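Local coordinates for protein GlcNAc Inducible Gene 2, GIG2 (Candida albicans, PDB 6AKZ) that binds an iron ion and is probably a metal-dependent oxygenase of the cupin superfamily, at residues M89-I94 with K343-F348; E269-V274 with I336-V341; E162-D167 with E228-K233; S251-L256 with P376-N381. One frame throughout, in Å; residues are numbered along the deposited sequence.

Contact 1 of 4, residues M89-I94 with K343-F348; sequences MIENVI and KGSFVF
The carbonyl oxygen of G344 is gripped by two successive backbone amides of the 89-94 segment. I94 N gives the better bond, 3.1 Å to G344 O and lying on a lone pair in the carbonyl plane, while V93 N to G344 O, at 2.8 Å, is bent to 123° and weak. In return G344 CA, at a residue with positive phi (84°), lies 3.4 Å from I94 O in a CA-H...O contact. Beyond this turn the chains pair as neighbouring antiparallel strands of the mixed main sheet, in which strand 346-350 is flanked by 87-91 and 256-261, consistent with the cupin (double-stranded beta-helix) core expected of the family. I90 and F346 form a hydrogen-bonded pair, I90 N to F346 O being 2.9 Å and almost straight, and M89 and V347 the adjoining non-hydrogen-bonded pair. On the M89 face, the thioether chain runs extended and then bends at chi3 (-69°), which lays CE against V347 CG2 at 3.8 Å. On the other face I90 CD1 meets the F348 ring at its edge, in plane, 4.0 Å from CE2, and V93 CG2 leans on F346 CB; F149 and M145 of helix 143-153 cover this side. S345 OG, beside E91 CA, is tied into two waters. One bridges it to E91 OE2, 2.8 Å from that carboxylate oxygen; the other also donates to K343 O and accepts from N92 N. The side-chain amide nitrogen of N92 turns to D65, and K343 NZ forms a salt bridge with D100 of helix 96-112.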
loop_
_atom_site.group_PDB
_atom_site.type_symbol
_atom_site.label_atom_id
_atom_site.label_comp_id
_atom_site.label_asym_id
_atom_site.label_seq_id
_atom_site.Cartn_x
_atom_site.Cartn_y
_atom_site.Cartn_z
ATOM N N MET A 89 0.886 -11.742 -8.418
ATOM C CA MET A 89 0.018 -12.760 -7.916
ATOM C C MET A 89 0.847 -14.042 -7.719
ATOM O O MET A 89 1.514 -14.494 -8.637
ATOM C CB MET A 89 -1.155 -12.984 -8.869
ATOM C CG MET A 89 -2.021 -14.251 -8.510
ATOM S SD MET A 89 -3.331 -14.542 -9.749
ATOM C CE MET A 89 -4.382 -13.193 -9.454
ATOM N N ILE A 90 0.866 -14.543 -6.516
ATOM C CA ILE A 90 1.575 -15.791 -6.162
ATOM C C ILE A 90 0.555 -16.852 -5.960
ATOM O O ILE A 90 -0.318 -16.780 -5.042
ATOM C CB ILE A 90 2.385 -15.579 -4.895
ATOM C CG1 ILE A 90 3.323 -14.375 -5.007
ATOM C CG2 ILE A 90 3.125 -16.868 -4.521
ATOM C CD1 ILE A 90 3.984 -14.009 -3.700
ATOM N N GLU A 91 0.590 -17.866 -6.777
ATOM C CA GLU A 91 -0.420 -18.939 -6.713
ATOM C C GLU A 91 -0.088 -20.060 -5.728
ATOM O O GLU A 91 1.052 -20.297 -5.470
ATOM C CB GLU A 91 -0.635 -19.506 -8.102
ATOM C CG GLU A 91 -1.339 -18.493 -8.963
ATOM C CD GLU A 91 -2.043 -19.092 -10.170
ATOM O OE1 GLU A 91 -1.248 -19.420 -11.075
ATOM O OE2 GLU A 91 -3.340 -19.166 -10.216
ATOM N N ASN A 92 -1.096 -20.653 -5.084
ATOM C CA ASN A 92 -0.931 -21.868 -4.344
ATOM C C ASN A 92 -0.102 -21.669 -3.064
ATOM O O ASN A 92 0.697 -22.503 -2.653
ATOM C CB ASN A 92 -0.321 -22.997 -5.233
ATOM C CG ASN A 92 -1.201 -23.389 -6.436
ATOM O OD1 ASN A 92 -2.387 -23.637 -6.322
ATOM N ND2 ASN A 92 -0.590 -23.552 -7.552
ATOM N N VAL A 93 -0.262 -20.519 -2.449
ATOM C CA VAL A 93 0.367 -20.241 -1.154
ATOM C C VAL A 93 -0.297 -21.078 -0.056
ATOM O O VAL A 93 0.380 -21.562 0.839
ATOM C CB VAL A 93 0.198 -18.777 -0.792
ATOM C CG1 VAL A 93 0.874 -18.539 0.584
ATOM C CG2 VAL A 93 0.813 -17.925 -1.933
ATOM N N ILE A 94 -1.607 -21.230 -0.118
ATOM C CA ILE A 94 -2.368 -21.973 0.896
ATOM C C ILE A 94 -3.244 -22.996 0.190
ATOM O O ILE A 94 -3.881 -22.674 -0.810
ATOM C CB ILE A 94 -3.269 -21.050 1.728
ATOM C CG1 ILE A 94 -2.516 -19.880 2.361
ATOM C CG2 ILE A 94 -4.027 -21.832 2.824
ATOM C CD1 ILE A 94 -1.495 -20.267 3.335
ATOM N N LYS A 343 -8.475 -19.610 -4.998
ATOM C CA LYS A 343 -8.331 -19.791 -3.490
ATOM C C LYS A 343 -6.892 -20.075 -3.092
ATOM O O LYS A 343 -6.229 -20.870 -3.733
ATOM C CB LYS A 343 -9.178 -20.989 -3.020
ATOM C CG LYS A 343 -10.624 -20.741 -3.121
ATOM C CD LYS A 343 -11.408 -21.998 -2.752
ATOM C CE LYS A 343 -12.892 -21.678 -2.817
ATOM N NZ LYS A 343 -13.721 -22.863 -2.443
ATOM N N GLY A 344 -6.386 -19.341 -2.133
ATOM C CA GLY A 344 -5.037 -19.566 -1.667
ATOM C C GLY A 344 -3.919 -18.925 -2.431
ATOM O O GLY A 344 -2.735 -19.159 -2.056
ATOM N N SER A 345 -4.254 -18.079 -3.412
ATOM C CA SER A 345 -3.305 -17.153 -4.007
ATOM C C SER A 345 -3.241 -15.898 -3.158
ATOM O O SER A 345 -4.149 -15.574 -2.425
ATOM C CB SER A 345 -3.716 -16.707 -5.412
ATOM O OG SER A 345 -3.691 -17.854 -6.245
ATOM N N PHE A 346 -2.103 -15.236 -3.251
ATOM C CA PHE A 346 -1.857 -13.965 -2.575
ATOM C C PHE A 346 -1.563 -12.944 -3.642
ATOM O O PHE A 346 -0.736 -13.221 -4.525
ATOM C CB PHE A 346 -0.774 -14.060 -1.532
ATOM C CG PHE A 346 -0.882 -13.044 -0.468
ATOM C CD1 PHE A 346 -0.426 -11.746 -0.686
ATOM C CD2 PHE A 346 -1.520 -13.309 0.718
ATOM C CE1 PHE A 346 -0.591 -10.798 0.256
ATOM C CE2 PHE A 346 -1.664 -12.341 1.679
ATOM C CZ PHE A 346 -1.233 -11.102 1.454
ATOM N N VAL A 347 -2.171 -11.745 -3.523
ATOM C CA VAL A 347 -1.964 -10.683 -4.459
ATOM C C VAL A 347 -1.329 -9.493 -3.704
ATOM O O VAL A 347 -1.894 -9.024 -2.714
ATOM C CB VAL A 347 -3.232 -10.279 -5.212
ATOM C CG1 VAL A 347 -3.091 -8.948 -5.945
ATOM C CG2 VAL A 347 -3.678 -11.410 -6.141
ATOM N N PHE A 348 -0.241 -8.992 -4.245
ATOM C CA PHE A 348 0.491 -7.798 -3.723
ATOM C C PHE A 348 0.457 -6.671 -4.747
ATOM O O PHE A 348 0.611 -6.895 -5.954
ATOM C CB PHE A 348 1.964 -8.107 -3.511
ATOM C CG PHE A 348 2.276 -8.925 -2.327
ATOM C CD1 PHE A 348 2.148 -8.378 -1.069
ATOM C CD2 PHE A 348 2.744 -10.246 -2.464
ATOM C CE1 PHE A 348 2.438 -9.096 0.099
ATOM C CE2 PHE A 348 3.021 -10.979 -1.288
ATOM C CZ PHE A 348 2.870 -10.402 -0.031
HETATM O O HOH W 1 -4.684 -17.300 -8.648
HETATM O O HOH W 2 -3.893 -20.548 -5.718
#

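Contact 2 of 4, residues E269-V274 with I336-V341; sequences EGTLRV and ISIPDV
Antiparallel pairing joins 272-274 to 336-337 through three backbone bonds: V274 and I336 exchange two as a hydrogen-bonded pair, with I336 N to V274 O at 3.0 Å and 176°, and I338 N reaches L272 O at 3.0 Å just past the end of the strand. R273 and S337 form the non-hydrogen-bonded pair between them, their CA atoms 4.2 Å apart, and R273 CA makes a CA-H...O contact of 3.2 Å with I336 O. Both side chains of that pair stand on one face. The arginine chain bends at chi3 (43°), CG lying near S337 OG and the guanidinium turning its edge to that oxygen, which is 3.5 Å from NH1. The charge itself is answered on the far strand, where R273 NE forms a salt bridge with E356. V274 and I336 stand on the other face. I338, just past the strand, has CG1 between its own backbone N and carbonyl carbon (chi1 60°), which brings CG1 to 3.4 Å from L272 O and CD1 to 4.1 Å from L272 CB, while its CG2 meets V274 CG2. Farther along, the T271 and V341 side chains slide past each other in opposite directions, methyl against methyl, and T271 OG1 is bonded to D358. Strand 272-274 is the middle one of three, between 336-337 and the 355-357 strand that carries the iron ligand H355; L272 packs near that histidine and on V347 and W349 of strand 346-350, and I338 and V341 rest on W259 and M89.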
loop_
_atom_site.group_PDB
_atom_site.type_symbol
_atom_site.label_atom_id
_atom_site.label_comp_id
_atom_site.label_asym_id
_atom_site.label_seq_id
_atom_site.Cartn_x
_atom_site.Cartn_y
_atom_site.Cartn_z
ATOM N N GLU A 269 -14.620 -10.326 -12.191
ATOM C CA GLU A 269 -15.728 -10.766 -11.328
ATOM C C GLU A 269 -15.544 -10.231 -9.916
ATOM O O GLU A 269 -15.179 -10.986 -9.022
ATOM C CB GLU A 269 -15.792 -12.317 -11.313
ATOM C CG GLU A 269 -16.107 -12.901 -12.670
ATOM C CD GLU A 269 -16.212 -14.461 -12.739
ATOM O OE1 GLU A 269 -15.796 -15.214 -11.779
ATOM O OE2 GLU A 269 -16.793 -14.918 -13.808
ATOM N N GLY A 270 -15.782 -8.952 -9.724
ATOM C CA GLY A 270 -15.712 -8.400 -8.407
ATOM C C GLY A 270 -14.357 -8.507 -7.739
ATOM O O GLY A 270 -14.261 -8.662 -6.544
ATOM N N THR A 271 -13.300 -8.351 -8.536
ATOM C CA THR A 271 -11.925 -8.410 -8.035
ATOM C C THR A 271 -11.206 -7.051 -7.922
ATOM O O THR A 271 -11.752 -6.084 -7.391
ATOM C CB THR A 271 -11.059 -9.356 -8.891
ATOM O OG1 THR A 271 -11.264 -9.069 -10.281
ATOM C CG2 THR A 271 -11.425 -10.806 -8.617
ATOM N N LEU A 272 -9.973 -7.009 -8.428
ATOM C CA LEU A 272 -9.112 -5.854 -8.399
ATOM C C LEU A 272 -8.674 -5.532 -9.836
ATOM O O LEU A 272 -8.502 -6.436 -10.654
ATOM C CB LEU A 272 -7.889 -6.199 -7.540
ATOM C CG LEU A 272 -6.801 -5.100 -7.325
ATOM C CD1 LEU A 272 -7.325 -3.949 -6.531
ATOM C CD2 LEU A 272 -5.594 -5.765 -6.689
ATOM N N ARG A 273 -8.520 -4.257 -10.092
ATOM C CA ARG A 273 -7.972 -3.726 -11.322
ATOM C C ARG A 273 -6.740 -2.865 -10.925
ATOM O O ARG A 273 -6.756 -2.192 -9.946
ATOM C CB ARG A 273 -8.985 -2.919 -12.100
ATOM C CG ARG A 273 -10.168 -3.780 -12.462
ATOM C CD ARG A 273 -11.330 -3.043 -13.008
ATOM N NE ARG A 273 -11.063 -2.002 -13.966
ATOM C CZ ARG A 273 -10.876 -2.187 -15.248
ATOM N NH1 ARG A 273 -10.823 -3.405 -15.783
ATOM N NH2 ARG A 273 -10.706 -1.152 -16.004
ATOM N N VAL A 274 -5.714 -2.945 -11.748
ATOM C CA VAL A 274 -4.504 -2.240 -11.494
ATOM C C VAL A 274 -3.956 -1.603 -12.779
ATOM O O VAL A 274 -4.355 -2.007 -13.875
ATOM C CB VAL A 274 -3.400 -3.237 -11.002
ATOM C CG1 VAL A 274 -3.753 -3.794 -9.647
ATOM C CG2 VAL A 274 -3.203 -4.419 -11.961
ATOM N N ILE A 336 -6.087 -2.622 -16.216
ATOM C CA ILE A 336 -6.518 -3.973 -16.474
ATOM C C ILE A 336 -6.978 -4.668 -15.236
ATOM O O ILE A 336 -6.547 -4.362 -14.092
ATOM C CB ILE A 336 -5.388 -4.807 -17.138
ATOM C CG1 ILE A 336 -4.091 -4.742 -16.353
ATOM C CG2 ILE A 336 -5.180 -4.306 -18.544
ATOM C CD1 ILE A 336 -3.139 -5.825 -16.794
ATOM N N SER A 337 -7.836 -5.665 -15.435
ATOM C CA SER A 337 -8.142 -6.588 -14.325
ATOM C C SER A 337 -6.955 -7.413 -14.018
ATOM O O SER A 337 -6.163 -7.718 -14.927
ATOM C CB SER A 337 -9.279 -7.544 -14.685
ATOM O OG SER A 337 -10.444 -6.789 -14.833
ATOM N N ILE A 338 -6.885 -7.878 -12.771
ATOM C CA ILE A 338 -5.905 -8.954 -12.477
ATOM C C ILE A 338 -6.310 -10.268 -13.141
ATOM O O ILE A 338 -7.457 -10.413 -13.574
ATOM C CB ILE A 338 -5.695 -9.139 -10.967
ATOM C CG1 ILE A 338 -7.026 -9.517 -10.297
ATOM C CG2 ILE A 338 -4.976 -7.902 -10.420
ATOM C CD1 ILE A 338 -6.805 -9.965 -8.894
ATOM N N PRO A 339 -5.359 -11.215 -13.284
ATOM C CA PRO A 339 -5.659 -12.592 -13.769
ATOM C C PRO A 339 -6.674 -13.277 -12.884
ATOM O O PRO A 339 -7.011 -12.803 -11.777
ATOM C CB PRO A 339 -4.272 -13.299 -13.849
ATOM C CG PRO A 339 -3.268 -12.291 -13.400
ATOM C CD PRO A 339 -3.920 -11.016 -13.051
ATOM N N ASP A 340 -7.265 -14.332 -13.436
ATOM C CA ASP A 340 -8.198 -15.194 -12.678
ATOM C C ASP A 340 -7.588 -15.492 -11.297
ATOM O O ASP A 340 -6.412 -15.745 -11.197
ATOM C CB ASP A 340 -8.460 -16.510 -13.435
ATOM C CG ASP A 340 -9.265 -16.291 -14.722
ATOM O OD1 ASP A 340 -9.883 -15.185 -14.959
ATOM O OD2 ASP A 340 -9.256 -17.265 -15.529
ATOM N N VAL A 341 -8.372 -15.326 -10.262
ATOM C CA VAL A 341 -7.927 -15.555 -8.887
ATOM C C VAL A 341 -8.416 -16.930 -8.448
ATOM O O VAL A 341 -9.618 -17.230 -8.597
ATOM C CB VAL A 341 -8.566 -14.484 -7.970
ATOM C CG1 VAL A 341 -8.309 -14.750 -6.515
ATOM C CG2 VAL A 341 -8.040 -13.129 -8.364
#

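Contact 3 of 4, residues E162-D167 with E228-K233; sequences ENCLID and ERTYSK
Y231 reaches across with its hydroxyl to the backbone of L165, whose amide donates to Y231 OH over 2.9 Å at 149°. The same oxygen lies against the L165 side chain, 3.5 Å from CG, so the phenol tip is lodged in the bend of the chain at 164-165. C164 adds a sulfur-aromatic contact in which SG stands obliquely to the Y231 ring, 5.3 Å from its centroid. T230 packs beside the tyrosine. Its CG2 covers one face of the Y231 ring near the rim and reaches L165 O at 3.6 Å, while OG1 lies between C164 SG and I166 CD1, at 3.6 Å from each. With C164 SG anti to the backbone N (chi1 -173°), the sulfur is brought beside T230 and near the ring rim at CE2. In the next shell, T230 OG1 is bonded to L226 O, and Y231 N bonds back to E228 O at 3.0 Å, which fixes the turn that presents both residues. S232 OG and S232 N both bond to R229 O, the hydroxyl on a lone pair. Helix 466-474 adds A472 against Y231 and Y468 against L165. Away from the iron site, the hydrogen bond and the packing thus join 162-167 to the loop ahead of strand 256-261. Within 162-167, L165 is the centre of an inverse gamma turn, closed by I166 N to C164 O at 2.8 Å, that leads into strand 166-167.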
loop_
_atom_site.group_PDB
_atom_site.type_symbol
_atom_site.label_atom_id
_atom_site.label_comp_id
_atom_site.label_asym_id
_atom_site.label_seq_id
_atom_site.Cartn_x
_atom_site.Cartn_y
_atom_site.Cartn_z
ATOM N N GLU A 162 23.387 2.233 8.079
ATOM C CA GLU A 162 23.873 2.532 9.405
ATOM C C GLU A 162 22.868 3.315 10.204
ATOM O O GLU A 162 22.774 3.110 11.412
ATOM C CB GLU A 162 25.182 3.308 9.293
ATOM C CG GLU A 162 25.894 3.528 10.632
ATOM C CD GLU A 162 26.084 2.258 11.441
ATOM O OE1 GLU A 162 26.387 1.175 10.866
ATOM O OE2 GLU A 162 25.930 2.358 12.673
ATOM N N ASN A 163 22.126 4.218 9.555
ATOM C CA ASN A 163 21.238 5.138 10.249
ATOM C C ASN A 163 19.753 5.048 9.981
ATOM O O ASN A 163 18.945 5.506 10.823
ATOM C CB ASN A 163 21.669 6.545 9.963
ATOM C CG ASN A 163 23.047 6.803 10.471
ATOM O OD1 ASN A 163 23.338 6.540 11.644
ATOM N ND2 ASN A 163 23.916 7.177 9.589
ATOM N N CYS A 164 19.361 4.485 8.838
ATOM C CA CYS A 164 17.941 4.550 8.482
ATOM C C CYS A 164 17.153 3.635 9.419
ATOM O O CYS A 164 17.423 2.386 9.514
ATOM C CB CYS A 164 17.745 4.101 7.045
ATOM S SG CYS A 164 16.089 4.330 6.419
ATOM N N LEU A 165 16.130 4.187 10.073
ATOM C CA LEU A 165 15.408 3.455 11.121
ATOM C C LEU A 165 14.326 2.502 10.573
ATOM O O LEU A 165 13.127 2.671 10.828
ATOM C CB LEU A 165 14.863 4.420 12.178
ATOM C CG LEU A 165 15.988 5.131 12.952
ATOM C CD1 LEU A 165 15.301 6.121 13.880
ATOM C CD2 LEU A 165 16.834 4.148 13.761
ATOM N N ILE A 166 14.781 1.461 9.875
ATOM C CA ILE A 166 13.899 0.449 9.315
ATOM C C ILE A 166 14.578 -0.911 9.394
ATOM O O ILE A 166 15.826 -1.015 9.274
ATOM C CB ILE A 166 13.424 0.831 7.918
ATOM C CG1 ILE A 166 12.452 -0.211 7.361
ATOM C CG2 ILE A 166 14.587 0.972 6.965
ATOM C CD1 ILE A 166 11.731 0.302 6.107
ATOM N N ASP A 167 13.762 -1.938 9.617
ATOM C CA ASP A 167 14.174 -3.312 9.603
ATOM C C ASP A 167 13.259 -4.103 8.686
ATOM O O ASP A 167 12.164 -4.519 9.043
ATOM C CB ASP A 167 14.201 -3.868 11.033
ATOM C CG ASP A 167 14.397 -5.409 11.073
ATOM O OD1 ASP A 167 14.950 -5.995 10.097
ATOM O OD2 ASP A 167 14.048 -6.018 12.112
ATOM N N GLU A 228 14.358 7.710 2.293
ATOM C CA GLU A 228 13.587 8.899 2.591
ATOM C C GLU A 228 12.172 8.493 3.036
ATOM O O GLU A 228 11.625 9.074 3.975
ATOM C CB GLU A 228 13.481 9.832 1.367
ATOM C CG GLU A 228 14.800 10.439 0.957
ATOM C CD GLU A 228 15.647 9.495 0.164
ATOM O OE1 GLU A 228 15.109 8.566 -0.483
ATOM O OE2 GLU A 228 16.865 9.701 0.136
ATOM N N ARG A 229 11.579 7.491 2.369
ATOM C CA ARG A 229 10.195 7.115 2.714
ATOM C C ARG A 229 9.946 6.660 4.138
ATOM O O ARG A 229 8.847 6.814 4.665
ATOM C CB ARG A 229 9.708 6.045 1.719
ATOM C CG ARG A 229 8.207 6.165 1.520
ATOM C CD ARG A 229 7.774 5.303 0.377
ATOM N NE ARG A 229 6.366 5.537 0.102
ATOM C CZ ARG A 229 5.828 5.543 -1.123
ATOM N NH1 ARG A 229 6.582 5.261 -2.216
ATOM N NH2 ARG A 229 4.552 5.789 -1.259
ATOM N N THR A 230 10.999 6.068 4.729
ATOM C CA THR A 230 11.086 5.693 6.167
ATOM C C THR A 230 10.644 6.841 7.091
ATOM O O THR A 230 10.069 6.602 8.151
ATOM C CB THR A 230 12.509 5.098 6.442
ATOM O OG1 THR A 230 12.617 3.811 5.772
ATOM C CG2 THR A 230 12.768 4.831 7.925
ATOM N N TYR A 231 10.876 8.073 6.672
ATOM C CA TYR A 231 10.613 9.224 7.485
ATOM C C TYR A 231 9.463 10.103 6.944
ATOM O O TYR A 231 9.289 11.220 7.370
ATOM C CB TYR A 231 11.892 10.059 7.573
ATOM C CG TYR A 231 13.012 9.287 8.195
ATOM C CD1 TYR A 231 13.128 9.197 9.591
ATOM C CD2 TYR A 231 13.963 8.620 7.404
ATOM C CE1 TYR A 231 14.157 8.469 10.196
ATOM C CE2 TYR A 231 15.008 7.890 8.012
ATOM C CZ TYR A 231 15.073 7.831 9.434
ATOM O OH TYR A 231 16.078 7.092 10.087
ATOM N N SER A 232 8.729 9.585 5.969
ATOM C CA SER A 232 7.643 10.329 5.373
ATOM C C SER A 232 6.445 10.304 6.346
ATOM O O SER A 232 6.140 9.314 6.968
ATOM C CB SER A 232 7.246 9.734 4.006
ATOM O OG SER A 232 6.715 8.407 4.133
ATOM N N LYS A 233 5.735 11.420 6.357
ATOM C CA LYS A 233 4.494 11.625 7.101
ATOM C C LYS A 233 3.379 11.520 6.104
ATOM O O LYS A 233 3.255 12.400 5.252
ATOM C CB LYS A 233 4.523 13.012 7.726
ATOM C CG LYS A 233 5.637 13.197 8.714
ATOM C CD LYS A 233 5.695 14.627 9.239
ATOM C CE LYS A 233 4.576 14.855 10.237
ATOM N NZ LYS A 233 4.854 16.079 11.050
#

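Contact 4 of 4, residues S251-L256 with P376-N381; sequences SSFRTL and PLSITN
N381 and F253 clamp together two loops beside adjacent strands of the main, probably cupin-type, sheet: one leads into strand 256-261, the other runs from strand 367-371 into helix 382-394. The N381 side chain is the hydrogen-bonding bridge between them. F253 N donates to N381 OD1 at 2.9 Å, its nitrogen tilted 17° from the carbonyl plane, and N381 ND2 donates back to F253 O at 2.8 Å. The second bond is nearly flat with the amide and falls on a lone pair of the backbone carbonyl. As the other proton of ND2 goes to P376 O at 2.9 Å, the amide is held at three points and cannot easily rotate. A water adds a lesser link, donating to T380 O and, weakly, to S251 O.

F253 packs along CB, CD2 and CE2: CB is directed toward 376-381, and CG anti to the backbone N (chi1 167°) brings CD2 and CE2 to S378 and P376. T380 OG1 comes within 3.4 Å of F253 CB. N381 crosses the aromatic side chain at about a right angle, yet ring and amide planes are only 22° apart, with ND2 3.6 Å from F253 CB. P376 CG lies 4.1 Å from both F253 CE2 and T255 CG2, whereas T255 OG1 is bonded to Q374. Strand 166-167 backs the second loop, with I166 touching P376 and S378. At the edge of the phenyl ring, in its plane, S378 OG stands 3.6 Å from F253 CD2.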
loop_
_atom_site.group_PDB
_atom_site.type_symbol
_atom_site.label_atom_id
_atom_site.label_comp_id
_atom_site.label_asym_id
_atom_site.label_seq_id
_atom_site.Cartn_x
_atom_site.Cartn_y
_atom_site.Cartn_z
ATOM N N SER A 251 -3.268 4.462 9.167
ATOM C CA SER A 251 -2.269 4.973 10.086
ATOM C C SER A 251 -0.912 4.292 9.971
ATOM O O SER A 251 0.009 4.760 10.585
ATOM C CB SER A 251 -2.737 4.781 11.552
ATOM O OG SER A 251 -3.723 5.720 11.821
ATOM N N SER A 252 -0.779 3.214 9.237
ATOM C CA SER A 252 0.516 2.530 9.101
ATOM C C SER A 252 1.192 2.895 7.752
ATOM O O SER A 252 0.535 3.334 6.807
ATOM C CB SER A 252 0.285 1.018 9.169
ATOM O OG SER A 252 -0.422 0.564 7.988
ATOM N N PHE A 253 2.511 2.756 7.731
ATOM C CA PHE A 253 3.366 2.858 6.549
ATOM C C PHE A 253 3.442 1.479 5.961
ATOM O O PHE A 253 4.079 0.583 6.560
ATOM C CB PHE A 253 4.746 3.378 6.941
ATOM C CG PHE A 253 5.774 3.242 5.899
ATOM C CD1 PHE A 253 5.530 3.624 4.561
ATOM C CD2 PHE A 253 7.003 2.748 6.212
ATOM C CE1 PHE A 253 6.519 3.479 3.597
ATOM C CE2 PHE A 253 7.983 2.569 5.236
ATOM C CZ PHE A 253 7.746 2.931 3.926
ATOM N N ARG A 254 2.737 1.245 4.835
ATOM C CA ARG A 254 2.758 -0.096 4.226
ATOM C C ARG A 254 3.540 0.100 2.898
ATOM O O ARG A 254 3.241 1.049 2.155
ATOM C CB ARG A 254 1.331 -0.580 3.902
ATOM C CG ARG A 254 0.417 -0.711 5.135
ATOM C CD ARG A 254 -0.997 -1.081 4.755
ATOM N NE ARG A 254 -1.641 0.004 4.014
ATOM C CZ ARG A 254 -2.846 -0.073 3.451
ATOM N NH1 ARG A 254 -3.578 -1.154 3.628
ATOM N NH2 ARG A 254 -3.353 0.991 2.807
ATOM N N THR A 255 4.529 -0.747 2.658
ATOM C CA THR A 255 5.277 -0.792 1.426
ATOM C C THR A 255 4.424 -1.429 0.347
ATOM O O THR A 255 4.538 -1.033 -0.841
ATOM C CB THR A 255 6.572 -1.600 1.582
ATOM O OG1 THR A 255 6.340 -2.835 2.300
ATOM C CG2 THR A 255 7.557 -0.829 2.400
ATOM N N LEU A 256 3.660 -2.445 0.737
ATOM C CA LEU A 256 2.811 -3.147 -0.197
ATOM C C LEU A 256 1.457 -3.312 0.360
ATOM O O LEU A 256 1.332 -3.635 1.565
ATOM C CB LEU A 256 3.364 -4.542 -0.453
ATOM C CG LEU A 256 4.755 -4.658 -1.078
ATOM C CD1 LEU A 256 5.116 -6.151 -1.125
ATOM C CD2 LEU A 256 4.769 -4.035 -2.470
ATOM N N PRO A 376 6.690 -2.883 7.416
ATOM C CA PRO A 376 7.977 -3.150 8.062
ATOM C C PRO A 376 8.117 -2.465 9.412
ATOM O O PRO A 376 7.522 -1.395 9.646
ATOM C CB PRO A 376 8.998 -2.562 7.039
ATOM C CG PRO A 376 8.194 -1.386 6.407
ATOM C CD PRO A 376 6.769 -1.933 6.292
ATOM N N LEU A 377 8.917 -3.103 10.254
ATOM C CA LEU A 377 9.332 -2.489 11.477
ATOM C C LEU A 377 10.114 -1.227 11.123
ATOM O O LEU A 377 11.163 -1.282 10.498
ATOM C CB LEU A 377 10.132 -3.437 12.381
ATOM C CG LEU A 377 10.747 -2.767 13.651
ATOM C CD1 LEU A 377 9.617 -2.308 14.553
ATOM C CD2 LEU A 377 11.558 -3.881 14.340
ATOM N N SER A 378 9.553 -0.116 11.436
ATOM C CA SER A 378 10.144 1.195 11.027
ATOM C C SER A 378 9.671 2.275 11.878
ATOM O O SER A 378 8.665 2.160 12.608
ATOM C CB SER A 378 9.856 1.504 9.509
ATOM O OG SER A 378 8.506 1.892 9.360
ATOM N N ILE A 379 10.376 3.380 11.840
ATOM C CA ILE A 379 10.072 4.480 12.819
ATOM C C ILE A 379 8.625 5.009 12.783
ATOM O O ILE A 379 8.017 5.259 13.852
ATOM C CB ILE A 379 11.127 5.580 12.743
ATOM C CG1 ILE A 379 11.087 6.460 13.970
ATOM C CG2 ILE A 379 11.037 6.436 11.501
ATOM C CD1 ILE A 379 11.543 5.731 15.213
ATOM N N THR A 380 8.020 5.070 11.603
ATOM C CA THR A 380 6.621 5.592 11.494
ATOM C C THR A 380 5.597 4.475 11.783
ATOM O O THR A 380 4.427 4.750 11.652
ATOM C CB THR A 380 6.324 6.303 10.159
ATOM O OG1 THR A 380 6.443 5.381 9.047
ATOM C CG2 THR A 380 7.289 7.491 9.900
ATOM N N ASN A 381 6.063 3.234 12.039
ATOM C CA ASN A 381 5.241 2.093 12.366
ATOM C C ASN A 381 5.280 1.720 13.854
ATOM O O ASN A 381 4.648 0.756 14.263
ATOM C CB ASN A 381 5.566 0.899 11.481
ATOM C CG ASN A 381 4.839 0.990 10.154
ATOM O OD1 ASN A 381 3.749 1.611 10.113
ATOM N ND2 ASN A 381 5.438 0.522 9.060
HETATM O O HOH W 3 2.303 3.867 12.907
#

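In the fold
Contacts 1 and 2 adjoin, with centres 13 Å apart: M89 CE reaches V341 CG2 at 3.8 Å, so the main sheet and the three-stranded sheet share an apolar layer. Contact 2 lies nearest the metal, the L272 side chain being about 7 Å from the iron held by H192, D194 and H355; V347 of contact 1 and S252 of contact 4 are each about 12 Å from it. Contacts 3 and 4 form a second pair, centres 10 Å apart, probably bonded through D167 N to L377 O at 2.8 Å and I379 N to L165 O at 3.0 Å. Contact 1 touches contact 4 where F348 packs on L256, whereas contacts 2 and 3 occupy opposite sides of the chain's centre.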